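Local coordinates for ankyrin repeat domain-containing protein EMB506, chloroplastic (Arabidopsis thaliana, PDB 6JD6) that takes part in the initial differentiation of the proplastid during embryo development and is required for correct cotyledon and leaf margin formation, at residues D144-L149 with L173-G178; A169-Q174 with Y200-N205; A180-A185 with Q192-L197; L246-A251 with L266-P271. All blocks are in the same frame, centred on the assembly; numbering follows the deposited sequence.

Contact 1: D144-L149 with L173-G178. With SO4 (sulfate ion), chain K.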
loop_
_atom_site.group_PDB
_atom_site.type_symbol
_atom_site.label_atom_id
_atom_site.label_comp_id
_atom_site.label_asym_id
_atom_site.label_seq_id
_atom_site.Cartn_x
_atom_site.Cartn_y
_atom_site.Cartn_z
ATOM N N ASP A 144 -1.263 4.269 12.768
ATOM C CA ASP A 144 -2.577 3.731 12.427
ATOM C C ASP A 144 -2.710 2.279 12.871
ATOM O O ASP A 144 -3.544 1.535 12.347
ATOM C CB ASP A 144 -2.819 3.836 10.920
ATOM C CG ASP A 144 -2.952 5.274 10.452
ATOM O OD1 ASP A 144 -3.480 6.103 11.227
ATOM O OD2 ASP A 144 -2.528 5.575 9.316
ATOM N N ASN A 145 -1.875 1.889 13.832
ATOM C CA ASN A 145 -1.842 0.527 14.360
ATOM C C ASN A 145 -1.659 -0.547 13.286
ATOM O O ASN A 145 -2.143 -1.670 13.428
ATOM C CB ASN A 145 -3.087 0.242 15.203
ATOM C CG ASN A 145 -3.301 1.276 16.291
ATOM O OD1 ASN A 145 -4.423 1.715 16.535
ATOM N ND2 ASN A 145 -2.220 1.675 16.947
ATOM N N GLN A 146 -0.962 -0.193 12.211
ATOM C CA GLN A 146 -0.661 -1.146 11.149
ATOM C C GLN A 146 0.739 -1.719 11.309
ATOM O O GLN A 146 1.675 -1.007 11.678
ATOM C CB GLN A 146 -0.785 -0.490 9.772
ATOM C CG GLN A 146 -2.206 -0.098 9.386
ATOM C CD GLN A 146 -2.303 0.392 7.951
ATOM O OE1 GLN A 146 -1.330 0.895 7.387
ATOM N NE2 GLN A 146 -3.476 0.239 7.351
ATOM N N THR A 147 0.879 -3.008 11.023
ATOM C CA THR A 147 2.183 -3.651 11.043
ATOM C C THR A 147 2.717 -3.731 9.622
ATOM O O THR A 147 2.037 -3.342 8.670
ATOM C CB THR A 147 2.099 -5.079 11.608
ATOM O OG1 THR A 147 1.375 -5.910 10.693
ATOM C CG2 THR A 147 1.397 -5.083 12.959
ATOM N N ALA A 148 3.935 -4.240 9.485
ATOM C CA ALA A 148 4.529 -4.458 8.175
ATOM C C ALA A 148 3.680 -5.407 7.330
ATOM O O ALA A 148 3.626 -5.275 6.108
ATOM C CB ALA A 148 5.939 -4.998 8.321
ATOM N N LEU A 149 3.027 -6.367 7.983
ATOM C CA LEU A 149 2.154 -7.305 7.278
ATOM C C LEU A 149 0.975 -6.581 6.621
ATOM O O LEU A 149 0.688 -6.805 5.448
ATOM C CB LEU A 149 1.648 -8.405 8.219
ATOM C CG LEU A 149 0.720 -9.451 7.595
ATOM C CD1 LEU A 149 1.434 -10.211 6.480
ATOM C CD2 LEU A 149 0.184 -10.422 8.649
ATOM N N LEU A 173 -4.245 -9.352 13.672
ATOM C CA LEU A 173 -4.295 -7.995 14.210
ATOM C C LEU A 173 -5.162 -7.031 13.406
ATOM O O LEU A 173 -5.015 -6.906 12.190
ATOM C CB LEU A 173 -2.879 -7.422 14.340
ATOM C CG LEU A 173 -1.994 -8.115 15.377
ATOM C CD1 LEU A 173 -0.573 -7.558 15.346
ATOM C CD2 LEU A 173 -2.602 -7.972 16.760
ATOM N N GLN A 174 -6.061 -6.340 14.098
ATOM C CA GLN A 174 -6.855 -5.291 13.471
ATOM C C GLN A 174 -6.178 -3.944 13.668
ATOM O O GLN A 174 -5.686 -3.646 14.759
ATOM C CB GLN A 174 -8.261 -5.257 14.073
ATOM C CG GLN A 174 -9.174 -6.363 13.576
ATOM C CD GLN A 174 -10.448 -6.446 14.377
ATOM O OE1 GLN A 174 -10.467 -7.030 15.455
ATOM N NE2 GLN A 174 -11.519 -5.847 13.866
ATOM N N ASP A 175 -6.145 -3.129 12.619
ATOM C CA ASP A 175 -5.545 -1.809 12.747
ATOM C C ASP A 175 -6.515 -0.795 13.352
ATOM O O ASP A 175 -7.565 -1.165 13.890
ATOM C CB ASP A 175 -4.930 -1.316 11.420
ATOM C CG ASP A 175 -5.966 -1.021 10.334
ATOM O OD1 ASP A 175 -7.180 -0.919 10.622
ATOM O OD2 ASP A 175 -5.545 -0.870 9.167
ATOM N N ARG A 176 -6.154 0.479 13.249
ATOM C CA ARG A 176 -6.909 1.575 13.852
ATOM C C ARG A 176 -8.349 1.624 13.352
ATOM O O ARG A 176 -9.259 2.011 14.081
ATOM C CB ARG A 176 -6.205 2.898 13.538
ATOM C CG ARG A 176 -6.922 4.128 14.041
ATOM C CD ARG A 176 -6.290 5.395 13.486
ATOM N NE ARG A 176 -6.979 6.580 13.984
ATOM C CZ ARG A 176 -6.580 7.824 13.761
ATOM N NH1 ARG A 176 -5.485 8.051 13.047
ATOM N NH2 ARG A 176 -7.278 8.838 14.255
ATOM N N ASP A 177 -8.548 1.225 12.100
ATOM C CA ASP A 177 -9.870 1.246 11.488
ATOM C C ASP A 177 -10.603 -0.086 11.694
ATOM O O ASP A 177 -11.695 -0.293 11.164
ATOM C CB ASP A 177 -9.754 1.569 9.992
ATOM C CG ASP A 177 -9.071 2.913 9.729
ATOM O OD1 ASP A 177 -9.417 3.905 10.410
ATOM O OD2 ASP A 177 -8.184 2.975 8.843
ATOM N N GLY A 178 -10.000 -0.980 12.473
ATOM C CA GLY A 178 -10.588 -2.287 12.729
ATOM C C GLY A 178 -10.356 -3.252 11.579
ATOM O O GLY A 178 -10.987 -4.306 11.503
HETATM S S SO4 K . -5.269 2.767 4.507
HETATM O O1 SO4 K . -6.256 1.931 3.826
HETATM O O2 SO4 K . -4.868 2.133 5.759
HETATM O O3 SO4 K . -4.092 2.925 3.657
HETATM O O4 SO4 K . -5.854 4.076 4.789
HETATM O O HOH W 1 -2.714 -3.758 14.981
HETATM O O HOH W 2 -6.065 -1.268 16.455
#

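Contact 2: A169-Q174 with Y200-N205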
loop_
_atom_site.group_PDB
_atom_site.type_symbol
_atom_site.label_atom_id
_atom_site.label_comp_id
_atom_site.label_asym_id
_atom_site.label_seq_id
_atom_site.Cartn_x
_atom_site.Cartn_y
_atom_site.Cartn_z
ATOM N N ALA A 169 4.676 -13.367 11.829
ATOM C CA ALA A 169 3.885 -12.144 11.866
ATOM C C ALA A 169 2.438 -12.500 12.191
ATOM O O ALA A 169 1.896 -13.469 11.659
ATOM C CB ALA A 169 3.970 -11.405 10.541
ATOM N N ASN A 170 1.829 -11.730 13.086
ATOM C CA ASN A 170 0.468 -11.998 13.531
ATOM C C ASN A 170 -0.528 -11.599 12.443
ATOM O O ASN A 170 -0.629 -10.423 12.092
ATOM C CB ASN A 170 0.192 -11.243 14.835
ATOM C CG ASN A 170 -1.113 -11.649 15.495
ATOM O OD1 ASN A 170 -2.080 -12.024 14.831
ATOM N ND2 ASN A 170 -1.146 -11.571 16.820
ATOM N N PRO A 171 -1.263 -12.584 11.900
ATOM C CA PRO A 171 -2.206 -12.340 10.805
ATOM C C PRO A 171 -3.594 -11.934 11.297
ATOM O O PRO A 171 -4.489 -11.725 10.479
ATOM C CB PRO A 171 -2.289 -13.707 10.126
ATOM C CG PRO A 171 -2.136 -14.674 11.263
ATOM C CD PRO A 171 -1.174 -14.018 12.241
ATOM N N HIS A 172 -3.768 -11.821 12.611
ATOM C CA HIS A 172 -5.088 -11.580 13.183
ATOM C C HIS A 172 -5.322 -10.125 13.589
ATOM O O HIS A 172 -6.459 -9.717 13.824
ATOM C CB HIS A 172 -5.307 -12.480 14.401
ATOM C CG HIS A 172 -5.001 -13.923 14.152
ATOM N ND1 HIS A 172 -5.798 -14.727 13.366
ATOM C CD2 HIS A 172 -3.989 -14.709 14.593
ATOM C CE1 HIS A 172 -5.289 -15.947 13.332
ATOM N NE2 HIS A 172 -4.191 -15.961 14.067
ATOM N N LEU A 173 -4.245 -9.352 13.672
ATOM C CA LEU A 173 -4.295 -7.995 14.210
ATOM C C LEU A 173 -5.162 -7.031 13.406
ATOM O O LEU A 173 -5.015 -6.906 12.190
ATOM C CB LEU A 173 -2.879 -7.422 14.340
ATOM C CG LEU A 173 -1.994 -8.115 15.377
ATOM C CD1 LEU A 173 -0.573 -7.558 15.346
ATOM C CD2 LEU A 173 -2.602 -7.972 16.760
ATOM N N GLN A 174 -6.061 -6.340 14.098
ATOM C CA GLN A 174 -6.855 -5.291 13.471
ATOM C C GLN A 174 -6.178 -3.944 13.668
ATOM O O GLN A 174 -5.686 -3.646 14.759
ATOM C CB GLN A 174 -8.261 -5.257 14.073
ATOM C CG GLN A 174 -9.174 -6.363 13.576
ATOM C CD GLN A 174 -10.448 -6.446 14.377
ATOM O OE1 GLN A 174 -10.467 -7.030 15.455
ATOM N NE2 GLN A 174 -11.519 -5.847 13.866
ATOM N N TYR A 200 -3.626 -19.969 7.978
ATOM C CA TYR A 200 -3.265 -19.477 9.301
ATOM C C TYR A 200 -4.507 -19.298 10.168
ATOM O O TYR A 200 -4.447 -18.712 11.249
ATOM C CB TYR A 200 -2.462 -18.179 9.193
ATOM C CG TYR A 200 -1.054 -18.423 8.700
ATOM C CD1 TYR A 200 -0.022 -18.677 9.595
ATOM C CD2 TYR A 200 -0.764 -18.433 7.343
ATOM C CE1 TYR A 200 1.266 -18.916 9.152
ATOM C CE2 TYR A 200 0.521 -18.673 6.890
ATOM C CZ TYR A 200 1.530 -18.914 7.800
ATOM O OH TYR A 200 2.811 -19.152 7.358
ATOM N N ASN A 201 -5.625 -19.820 9.676
ATOM C CA ASN A 201 -6.886 -19.829 10.412
ATOM C C ASN A 201 -7.344 -18.455 10.888
ATOM O O ASN A 201 -7.791 -18.302 12.022
ATOM C CB ASN A 201 -6.820 -20.810 11.586
ATOM C CG ASN A 201 -6.623 -22.242 11.133
ATOM O OD1 ASN A 201 -7.526 -22.852 10.559
ATOM N ND2 ASN A 201 -5.438 -22.789 11.388
ATOM N N VAL A 202 -7.233 -17.459 10.017
ATOM C CA VAL A 202 -7.734 -16.131 10.334
ATOM C C VAL A 202 -9.255 -16.155 10.443
ATOM O O VAL A 202 -9.922 -17.032 9.892
ATOM C CB VAL A 202 -7.314 -15.086 9.277
ATOM C CG1 VAL A 202 -5.791 -15.054 9.133
ATOM C CG2 VAL A 202 -7.983 -15.375 7.936
ATOM N N ASP A 203 -9.794 -15.189 11.176
ATOM C CA ASP A 203 -11.233 -15.022 11.296
ATOM C C ASP A 203 -11.744 -14.352 10.021
ATOM O O ASP A 203 -11.473 -13.173 9.780
ATOM C CB ASP A 203 -11.531 -14.170 12.532
ATOM C CG ASP A 203 -13.000 -13.830 12.682
ATOM O OD1 ASP A 203 -13.847 -14.453 12.006
ATOM O OD2 ASP A 203 -13.307 -12.933 13.494
ATOM N N VAL A 204 -12.474 -15.100 9.196
ATOM C CA VAL A 204 -12.902 -14.573 7.900
ATOM C C VAL A 204 -14.126 -13.674 8.028
ATOM O O VAL A 204 -14.543 -13.028 7.063
ATOM C CB VAL A 204 -13.180 -15.695 6.874
ATOM C CG1 VAL A 204 -11.971 -16.625 6.770
ATOM C CG2 VAL A 204 -14.429 -16.474 7.251
ATOM N N ASN A 205 -14.689 -13.629 9.231
ATOM C CA ASN A 205 -15.851 -12.796 9.497
ATOM C C ASN A 205 -15.534 -11.569 10.346
ATOM O O ASN A 205 -16.435 -10.927 10.884
ATOM C CB ASN A 205 -16.954 -13.639 10.144
ATOM C CG ASN A 205 -17.531 -14.652 9.182
ATOM O OD1 ASN A 205 -17.909 -14.306 8.065
ATOM N ND2 ASN A 205 -17.568 -15.913 9.592
HETATM O O HOH W 3 -8.194 -13.658 13.032
HETATM O O HOH W 4 -2.559 -18.446 13.243
#

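Contact 3: A180-A185 with Q192-L197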
loop_
_atom_site.group_PDB
_atom_site.type_symbol
_atom_site.label_atom_id
_atom_site.label_comp_id
_atom_site.label_asym_id
_atom_site.label_seq_id
_atom_site.Cartn_x
_atom_site.Cartn_y
_atom_site.Cartn_z
ATOM N N ALA A 180 -8.343 -5.966 9.382
ATOM C CA ALA A 180 -7.399 -7.064 9.541
ATOM C C ALA A 180 -6.693 -7.333 8.213
ATOM O O ALA A 180 -7.133 -6.844 7.175
ATOM C CB ALA A 180 -8.147 -8.320 10.020
ATOM N N PRO A 181 -5.589 -8.102 8.236
ATOM C CA PRO A 181 -4.939 -8.499 6.981
ATOM C C PRO A 181 -5.896 -9.095 5.935
ATOM O O PRO A 181 -5.733 -8.821 4.746
ATOM C CB PRO A 181 -3.926 -9.550 7.445
ATOM C CG PRO A 181 -3.523 -9.064 8.795
ATOM C CD PRO A 181 -4.787 -8.499 9.410
ATOM N N ILE A 182 -6.878 -9.885 6.361
ATOM C CA ILE A 182 -7.822 -10.474 5.413
ATOM C C ILE A 182 -8.679 -9.409 4.699
ATOM O O ILE A 182 -8.990 -9.560 3.518
ATOM C CB ILE A 182 -8.703 -11.578 6.067
ATOM C CG1 ILE A 182 -9.617 -12.244 5.033
ATOM C CG2 ILE A 182 -9.525 -11.019 7.207
ATOM C CD1 ILE A 182 -8.881 -13.005 3.964
ATOM N N HIS A 183 -9.037 -8.333 5.404
ATOM C CA HIS A 183 -9.767 -7.215 4.791
ATOM C C HIS A 183 -8.973 -6.639 3.612
ATOM O O HIS A 183 -9.493 -6.464 2.509
ATOM C CB HIS A 183 -9.994 -6.085 5.804
ATOM C CG HIS A 183 -11.150 -6.298 6.736
ATOM N ND1 HIS A 183 -10.992 -6.393 8.104
ATOM C CD2 HIS A 183 -12.482 -6.382 6.506
ATOM C CE1 HIS A 183 -12.173 -6.552 8.672
ATOM N NE2 HIS A 183 -13.095 -6.552 7.725
ATOM N N TYR A 184 -7.704 -6.338 3.857
ATOM C CA TYR A 184 -6.870 -5.710 2.836
ATOM C C TYR A 184 -6.517 -6.656 1.691
ATOM O O TYR A 184 -6.398 -6.228 0.547
ATOM C CB TYR A 184 -5.599 -5.123 3.460
ATOM C CG TYR A 184 -5.848 -3.938 4.367
ATOM C CD1 TYR A 184 -6.406 -2.768 3.874
ATOM C CD2 TYR A 184 -5.499 -3.981 5.711
ATOM C CE1 TYR A 184 -6.624 -1.676 4.701
ATOM C CE2 TYR A 184 -5.715 -2.900 6.543
ATOM C CZ TYR A 184 -6.278 -1.752 6.033
ATOM O OH TYR A 184 -6.490 -0.671 6.863
ATOM N N ALA A 185 -6.338 -7.937 1.996
ATOM C CA ALA A 185 -6.031 -8.922 0.963
ATOM C C ALA A 185 -7.200 -9.031 -0.008
ATOM O O ALA A 185 -7.018 -9.189 -1.217
ATOM C CB ALA A 185 -5.723 -10.278 1.587
ATOM N N GLN A 192 -4.261 -15.352 -3.873
ATOM C CA GLN A 192 -3.305 -16.294 -3.296
ATOM C C GLN A 192 -3.006 -15.959 -1.839
ATOM O O GLN A 192 -2.805 -16.849 -1.019
ATOM C CB GLN A 192 -2.010 -16.346 -4.116
ATOM C CG GLN A 192 -2.204 -16.881 -5.526
ATOM C CD GLN A 192 -2.864 -18.251 -5.548
ATOM O OE1 GLN A 192 -3.949 -18.421 -6.106
ATOM N NE2 GLN A 192 -2.205 -19.238 -4.943
ATOM N N THR A 193 -2.985 -14.668 -1.525
ATOM C CA THR A 193 -2.806 -14.216 -0.149
ATOM C C THR A 193 -4.015 -14.592 0.707
ATOM O O THR A 193 -3.869 -15.008 1.858
ATOM C CB THR A 193 -2.556 -12.696 -0.095
ATOM O OG1 THR A 193 -1.340 -12.399 -0.792
ATOM C CG2 THR A 193 -2.438 -12.209 1.345
ATOM N N VAL A 194 -5.208 -14.455 0.134
ATOM C CA VAL A 194 -6.435 -14.872 0.808
ATOM C C VAL A 194 -6.391 -16.362 1.161
ATOM O O VAL A 194 -6.669 -16.744 2.299
ATOM C CB VAL A 194 -7.684 -14.573 -0.052
ATOM C CG1 VAL A 194 -8.924 -15.233 0.543
ATOM C CG2 VAL A 194 -7.889 -13.067 -0.194
ATOM N N LYS A 195 -6.028 -17.194 0.187
ATOM C CA LYS A 195 -5.892 -18.631 0.411
ATOM C C LYS A 195 -4.839 -18.939 1.471
ATOM O O LYS A 195 -5.009 -19.847 2.282
ATOM C CB LYS A 195 -5.516 -19.351 -0.889
ATOM C CG LYS A 195 -6.601 -19.363 -1.951
ATOM C CD LYS A 195 -6.105 -20.068 -3.208
ATOM C CE LYS A 195 -7.188 -20.147 -4.267
ATOM N NZ LYS A 195 -6.716 -20.826 -5.504
ATOM N N LEU A 196 -3.742 -18.190 1.448
ATOM C CA LEU A 196 -2.677 -18.383 2.422
ATOM C C LEU A 196 -3.134 -18.023 3.837
ATOM O O LEU A 196 -2.779 -18.705 4.799
ATOM C CB LEU A 196 -1.442 -17.567 2.034
ATOM C CG LEU A 196 -0.208 -17.741 2.918
ATOM C CD1 LEU A 196 0.159 -19.214 3.054
ATOM C CD2 LEU A 196 0.956 -16.954 2.348
ATOM N N LEU A 197 -3.915 -16.950 3.961
ATOM C CA LEU A 197 -4.424 -16.525 5.265
ATOM C C LEU A 197 -5.379 -17.556 5.872
ATOM O O LEU A 197 -5.437 -17.709 7.094
ATOM C CB LEU A 197 -5.092 -15.146 5.180
ATOM C CG LEU A 197 -4.155 -13.946 4.976
ATOM C CD1 LEU A 197 -4.942 -12.665 4.710
ATOM C CD2 LEU A 197 -3.224 -13.755 6.170
#

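Contact 4: L246-A251 with L266-P271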
loop_
_atom_site.group_PDB
_atom_site.type_symbol
_atom_site.label_atom_id
_atom_site.label_comp_id
_atom_site.label_asym_id
_atom_site.label_seq_id
_atom_site.Cartn_x
_atom_site.Cartn_y
_atom_site.Cartn_z
ATOM N N LEU A 246 -26.372 -5.916 3.947
ATOM C CA LEU A 246 -25.887 -7.263 3.665
ATOM C C LEU A 246 -24.949 -7.204 2.473
ATOM O O LEU A 246 -25.010 -6.263 1.686
ATOM C CB LEU A 246 -27.052 -8.185 3.317
ATOM C CG LEU A 246 -28.010 -8.601 4.432
ATOM C CD1 LEU A 246 -29.231 -9.303 3.844
ATOM C CD2 LEU A 246 -27.295 -9.505 5.422
ATOM N N ALA A 247 -24.091 -8.210 2.329
ATOM C CA ALA A 247 -23.294 -8.345 1.111
ATOM C C ALA A 247 -24.225 -8.398 -0.101
ATOM O O ALA A 247 -23.901 -7.887 -1.170
ATOM C CB ALA A 247 -22.418 -9.591 1.173
ATOM N N LEU A 248 -25.394 -9.006 0.089
ATOM C CA LEU A 248 -26.429 -9.043 -0.939
ATOM C C LEU A 248 -26.786 -7.645 -1.443
ATOM O O LEU A 248 -26.958 -7.441 -2.641
ATOM C CB LEU A 248 -27.682 -9.737 -0.408
ATOM C CG LEU A 248 -28.872 -9.792 -1.366
ATOM C CD1 LEU A 248 -28.512 -10.576 -2.623
ATOM C CD2 LEU A 248 -30.090 -10.402 -0.681
ATOM N N ASP A 249 -26.902 -6.690 -0.523
ATOM C CA ASP A 249 -27.190 -5.305 -0.896
ATOM C C ASP A 249 -26.082 -4.716 -1.768
ATOM O O ASP A 249 -26.355 -3.995 -2.729
ATOM C CB ASP A 249 -27.402 -4.446 0.352
ATOM C CG ASP A 249 -28.611 -4.882 1.154
ATOM O OD1 ASP A 249 -29.666 -5.139 0.534
ATOM O OD2 ASP A 249 -28.505 -4.986 2.395
ATOM N N LEU A 250 -24.833 -5.031 -1.434
ATOM C CA LEU A 250 -23.694 -4.544 -2.210
ATOM C C LEU A 250 -23.669 -5.165 -3.602
ATOM O O LEU A 250 -23.217 -4.541 -4.562
ATOM C CB LEU A 250 -22.374 -4.831 -1.489
ATOM C CG LEU A 250 -22.156 -4.124 -0.150
ATOM C CD1 LEU A 250 -20.725 -4.288 0.318
ATOM C CD2 LEU A 250 -22.509 -2.666 -0.256
ATOM N N ALA A 251 -24.148 -6.400 -3.706
ATOM C CA ALA A 251 -24.209 -7.077 -4.995
ATOM C C ALA A 251 -25.260 -6.429 -5.887
ATOM O O ALA A 251 -25.024 -6.195 -7.070
ATOM C CB ALA A 251 -24.510 -8.562 -4.810
ATOM N N LEU A 266 -24.141 -16.245 -6.499
ATOM C CA LEU A 266 -23.210 -16.794 -5.518
ATOM C C LEU A 266 -23.716 -16.621 -4.086
ATOM O O LEU A 266 -23.588 -17.523 -3.259
ATOM C CB LEU A 266 -21.837 -16.130 -5.648
ATOM C CG LEU A 266 -20.974 -16.537 -6.844
ATOM C CD1 LEU A 266 -19.704 -15.701 -6.891
ATOM C CD2 LEU A 266 -20.642 -18.021 -6.777
ATOM N N LEU A 267 -24.289 -15.456 -3.801
ATOM C CA LEU A 267 -24.729 -15.127 -2.451
ATOM C C LEU A 267 -26.018 -15.844 -2.066
ATOM O O LEU A 267 -26.336 -15.958 -0.886
ATOM C CB LEU A 267 -24.902 -13.613 -2.301
ATOM C CG LEU A 267 -23.609 -12.799 -2.304
ATOM C CD1 LEU A 267 -23.900 -11.323 -2.543
ATOM C CD2 LEU A 267 -22.852 -12.997 -0.994
ATOM N N LYS A 268 -26.757 -16.325 -3.059
ATOM C CA LYS A 268 -28.019 -17.013 -2.798
ATOM C C LYS A 268 -27.856 -18.528 -2.750
ATOM O O LYS A 268 -28.714 -19.232 -2.223
ATOM C CB LYS A 268 -29.066 -16.631 -3.845
ATOM C CG LYS A 268 -29.632 -15.230 -3.670
ATOM C CD LYS A 268 -30.401 -15.106 -2.360
ATOM C CE LYS A 268 -31.087 -13.752 -2.242
ATOM N NZ LYS A 268 -31.878 -13.619 -0.978
ATOM N N ILE A 269 -26.749 -19.024 -3.292
ATOM C CA ILE A 269 -26.533 -20.464 -3.402
ATOM C C ILE A 269 -25.394 -20.976 -2.512
ATOM O O ILE A 269 -25.560 -21.965 -1.801
ATOM C CB ILE A 269 -26.284 -20.868 -4.865
ATOM C CG1 ILE A 269 -27.515 -20.536 -5.710
ATOM C CG2 ILE A 269 -25.952 -22.346 -4.964
ATOM C CD1 ILE A 269 -27.330 -20.789 -7.189
ATOM N N MET A 270 -24.245 -20.303 -2.551
ATOM C CA MET A 270 -23.088 -20.706 -1.750
ATOM C C MET A 270 -23.247 -20.320 -0.274
ATOM O O MET A 270 -23.809 -19.267 0.038
ATOM C CB MET A 270 -21.798 -20.094 -2.313
ATOM C CG MET A 270 -21.453 -20.537 -3.727
ATOM S SD MET A 270 -21.184 -22.316 -3.862
ATOM C CE MET A 270 -20.954 -22.490 -5.631
ATOM N N PRO A 271 -22.755 -21.178 0.641
ATOM C CA PRO A 271 -22.126 -22.475 0.354
ATOM C C PRO A 271 -23.158 -23.569 0.078
ATOM O O PRO A 271 -24.344 -23.366 0.346
ATOM C CB PRO A 271 -21.367 -22.781 1.646
ATOM C CG PRO A 271 -22.173 -22.122 2.702
ATOM C CD PRO A 271 -22.707 -20.856 2.078
#

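Contact 1: D144-L149 with L173-G178
Q146 runs alongside D175 in the same direction, and its amide nitrogen is shared between that carboxylate and a bound sulfate, probably left by the crystallisation liquor. NE2 donates a nearly straight bond (168°) to D175 OD2 at 3.0 Å, on the anti side of that oxygen, while the bond from NE2 to sulfate O2 is weak. D175 OD2 is also hydrogen-bonded to Y184 OH, and D175 OD1 accepts from D177 N in an Asx turn, so both oxygens of this buried carboxylate are held. An alanine here removes the amide, and the D175 carboxylate, left without that donor, would probably be freer to turn. R176 N donates to D144 O at 3.0 Å. The fully extended R176 chain brings NH1 to D144 OD1 at 3.3 Å, a salt bridge whose hydrogen bond is weak, OD1 lying at the guanidinium edge in its plane. Water 1 donates to both N145 O and Q174 O, joining the backbones. At the other end T147 CG2 meets L173 CD1 at 4.0 Å. The two segments run roughly antiparallel: residues 144-147 lead into helix 148-154, and residues 173-178 make the type I turn (D175 to G178) between helix 158-166 and helix 181-187.

Contact 2: A169-Q174 with Y200-N205
P171 and V202 meet where the loops that follow the second helices of two consecutive ankyrin repeats lie against each other, residues 169-173 belonging to ANK 2 and 200-205 to ANK 3. The tight part is apolar. P171 CB touches V202 CG1 at 3.9 Å, a methyl that also reaches P171 O. One carbon further round the pyrrolidine ring, P171 CG sits 4.1 Å from Y200 CB, the two side chains crossing at about a right angle. Helices close over this patch: L165 of helix 158-166 touches both P171 and Y200, and L197 of helix 191-199 packs on P171 and V202.

The outer side is looser and wet. No direct hydrogen bond crosses the contact, and the exposed H172 works largely through water. Its CG lies anti to the carbonyl carbon (chi1 -50°), which brings the imidazole back over its own neighbour, with P171 CG under one face near the rim. The ring presents CE1 to the backbone oxygens, 3.6 Å from Y200 O and, near the ring plane, 3.7 Å from N201 O. Each ring nitrogen then has a water that continues to the other loop: water 4 links NE2 to Y200 O, and water 3 links ND1 to D203 N. An Asx turn shapes each loop: D203 OD1 accepts from N205 N, while N170 OD1 receives H172 N at 2.8 Å, at the backbone from which the imidazole springs.

Contact 3: A180-A185 with Q192-L197
The backbone bond from L197 N to T193 O, 2.9 Å long, sets L197 one helical turn beyond T193, and the CB atoms of both point at the partner helix. Helices 181-187 and 191-199 are the antiparallel helix pair of the third ankyrin repeat; the axes of 181-185 and 192-197 come within 9.4 Å at 157°.

The interface is wholly buried and made by apolar groups. L197 drives CD1 into the first turn of helix 181-187, 3.7 Å from I182 CA. The same methyl meets I182 CD1 and, more distantly, P181 CB. I182 sends CG1 anti to the backbone N (chi1 -176°), which carries CD1 across to V194 CG1 at 4.1 Å. A185 stands where the backbones come nearest, its CA 6.0 Å from V194 CA, and its CB meets T193 CG2, V194 CG2 and L197 CD1 together. Because T193 turns its methyl inward, OG1 is left to bond E158 of the preceding repeat.

Residues A180 to H183 stand at the place of the TPLH tetrapeptide of ankyrin repeats. The CB of H183 points away from helix 191-199, and NE2 is bonded to W212 O in the next repeat. A180 precedes the helix at its N-cap position, and its N points almost straight (175°) at H183 ND1, 3.0 Å away and close to the plane of the imidazole.

Contact 4: L246-A251 with L266-P271
L267 lies across the first turn of helix 247-252, its two methyls spread over a pair of alanines. CD1 presses on A251 CB at 3.6 Å and also touches A247 O and L248 CA. The other methyl, CD2, reaches A247 CB at 4.1 Å. With side chains this small on the receiving helix, the leucine meets backbone as well as methyl groups. On the side toward the partner protein chain, L248 and K268 make the edge of the contact. L248 CG is anti to the backbone N (chi1 177°), which swings CD2 out to K268 CE and to NZ, 3.7 Å away. The chain of K268, bent at chi2 (-64°), passes the leucine obliquely and brings CE and NZ to its methyls; both residues also pack on side chains of that neighbouring chain. No hydrogen bond joins the segments, but K237 of the previous repeat bonds L267 O near the end of helix 260-269. D249 OD2 receives L246 N at 2.8 Å, at the position where the histidine of the TPLH motif usually stands. The arrangement is the helix-loop-helix pair of an ankyrin repeat, here the fifth and last of the array.

The four contacts follow the chain along one ankyrin array. Contact 1 joins the loops on the two sides of the ANK 2 helix pair. Contact 2 shares L173 and Q174 with it, their centres about 11 Å apart, and brings together the loops that follow the ANK 2 and ANK 3 helix pairs. Contact 3, the helix pair of ANK 3, falls within the chain between the two segments of contact 2, centres about 8 Å apart; Y184 also reaches D175 of contact 1. Contact 4 is the helix pair of ANK 5, about 20 Å from contact 3 between centres and not touching it. Pairing within repeats and loop contacts between them thus together build one elongated stack.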